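Local coordinates for protein putative arylalkylamine N-Acetyltransferase 7 (PDB 4FD7) that probably transfers an acetyl group from acetyl-CoA to an amine substrate, as a putative arylalkylamine N-acetyltransferase of the GNAT family, at residues E212-R215 with F220-P223. Residues are numbered along the deposited sequence; the frame is centred on the assembly and turned at random.
Sequences ELAR and FNYP
Phe-220 leans back against the helix 210-216 that the chain has just left, meeting Leu-213 and Ala-214 through its beta carbon, ring and carbonyl oxygen. Its CB lies 4.0 Å from CB of Leu-213 and 3.5 Å from the carbonyl oxygen of Leu-213. O of Leu-213 also approaches the Phe-220 ring obliquely, 3.6 Å from CD2 of Phe-220. With CG placed beside the backbone N and anti to the carbonyl carbon (chi1 -56°), the Phe-220 ring is turned away from its own carbonyl, and the side chain packs on Asp-127 and Thr-128 of helix 120-136. Leu-213 keeps its CB with Phe-220, and its side chain also packs on Thr-128 and Tyr-131 of that helix. Large apolar side chains suit both buried places, since they must pack on each other and on helix 120-136 at once.

Beside Leu-213, the small Ala-214 lets the loop backbone come close: CA of Ala-214 lies 3.3 Å from O of Phe-220, and its CB is 3.4 Å from that oxygen. The backbone N of Ala-214 is also near it, but the angle is too poor for a hydrogen bond, which leaves this a van der Waals contact. Farther along, Asn-221 sets CG anti to its backbone N (chi1 -161°), bringing OD1 alongside CB of Ala-214 at 3.8 Å; its polar amide suits the partly exposed margin. Tyr-222 then turns to other partners, its OH hydrogen-bonded to Thr-128 OG1 and its ring in a cation-pi contact with Lys-62. Through these contacts the loop after helix 210-216 folds back on that helix, within the connection between antiparallel strands 203-209 and 229-236 of the GNAT fold, packed against helix 120-136.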
loop_
_atom_site.group_PDB
_atom_site.type_symbol
_atom_site.label_atom_id
_atom_site.label_comp_id
_atom_site.label_asym_id
_atom_site.label_seq_id
_atom_site.Cartn_x
_atom_site.Cartn_y
_atom_site.Cartn_z
ATOM N N GLU A 212 4.179 8.820 -20.025
ATOM C CA GLU A 212 3.306 9.997 -20.083
ATOM C C GLU A 212 3.531 10.893 -18.881
ATOM O O GLU A 212 3.512 12.118 -19.011
ATOM C CB GLU A 212 1.828 9.612 -20.212
ATOM C CG GLU A 212 0.886 10.829 -20.325
ATOM C CD GLU A 212 -0.493 10.491 -20.876
ATOM O OE1 GLU A 212 -0.735 9.324 -21.242
ATOM O OE2 GLU A 212 -1.339 11.414 -20.952
ATOM N N LEU A 213 3.745 10.288 -17.715
ATOM C CA LEU A 213 4.027 11.075 -16.514
ATOM C C LEU A 213 5.279 11.916 -16.697
ATOM O O LEU A 213 5.350 13.064 -16.239
ATOM C CB LEU A 213 4.172 10.166 -15.299
ATOM C CG LEU A 213 2.843 9.605 -14.803
ATOM C CD1 LEU A 213 3.075 8.367 -13.942
ATOM C CD2 LEU A 213 2.070 10.677 -14.028
ATOM N N ALA A 214 6.261 11.344 -17.384
ATOM C CA ALA A 214 7.487 12.068 -17.656
ATOM C C ALA A 214 7.209 13.215 -18.618
ATOM O O ALA A 214 7.879 14.249 -18.556
ATOM C CB ALA A 214 8.559 11.138 -18.203
ATOM N N ARG A 215 6.230 13.038 -19.504
ATOM C CA ARG A 215 5.785 14.176 -20.329
ATOM C C ARG A 215 5.020 15.243 -19.531
ATOM O O ARG A 215 5.028 16.423 -19.892
ATOM C CB ARG A 215 4.977 13.703 -21.546
ATOM C CG ARG A 215 5.796 12.844 -22.501
ATOM C CD ARG A 215 5.248 12.889 -23.921
ATOM N NE ARG A 215 3.869 12.420 -24.003
ATOM C CZ ARG A 215 3.515 11.139 -24.030
ATOM N NH1 ARG A 215 4.438 10.189 -23.969
ATOM N NH2 ARG A 215 2.237 10.806 -24.107
ATOM N N PHE A 220 9.297 13.132 -13.168
ATOM C CA PHE A 220 8.550 11.879 -13.082
ATOM C C PHE A 220 9.062 10.888 -14.108
ATOM O O PHE A 220 8.279 10.351 -14.899
ATOM C CB PHE A 220 7.055 12.100 -13.338
ATOM C CG PHE A 220 6.395 13.109 -12.420
ATOM C CD1 PHE A 220 7.055 13.638 -11.318
ATOM C CD2 PHE A 220 5.089 13.507 -12.663
ATOM C CE1 PHE A 220 6.423 14.566 -10.484
ATOM C CE2 PHE A 220 4.450 14.434 -11.836
ATOM C CZ PHE A 220 5.126 14.963 -10.743
ATOM N N ASN A 221 10.370 10.651 -14.095
ATOM C CA ASN A 221 11.034 9.791 -15.071
ATOM C C ASN A 221 11.419 8.454 -14.430
ATOM O O ASN A 221 12.062 8.433 -13.378
ATOM C CB ASN A 221 12.293 10.499 -15.584
ATOM C CG ASN A 221 12.789 9.937 -16.894
ATOM O OD1 ASN A 221 12.303 10.316 -17.969
ATOM N ND2 ASN A 221 13.771 9.040 -16.823
ATOM N N TYR A 222 11.034 7.348 -15.065
ATOM C CA TYR A 222 11.206 6.018 -14.493
ATOM C C TYR A 222 11.819 5.078 -15.504
ATOM O O TYR A 222 11.103 4.368 -16.218
ATOM C CB TYR A 222 9.865 5.481 -13.976
ATOM C CG TYR A 222 9.356 6.332 -12.853
ATOM C CD1 TYR A 222 9.713 6.064 -11.545
ATOM C CD2 TYR A 222 8.562 7.448 -13.102
ATOM C CE1 TYR A 222 9.277 6.865 -10.502
ATOM C CE2 TYR A 222 8.124 8.261 -12.066
ATOM C CZ TYR A 222 8.483 7.965 -10.778
ATOM O OH TYR A 222 8.046 8.765 -9.748
ATOM N N PRO A 223 13.163 5.070 -15.557
ATOM C CA PRO A 223 13.925 4.299 -16.538
ATOM C C PRO A 223 13.511 2.835 -16.560
ATOM O O PRO A 223 13.623 2.146 -15.532
ATOM C CB PRO A 223 15.365 4.413 -16.034
ATOM C CG PRO A 223 15.394 5.657 -15.183
ATOM C CD PRO A 223 14.033 5.693 -14.544
#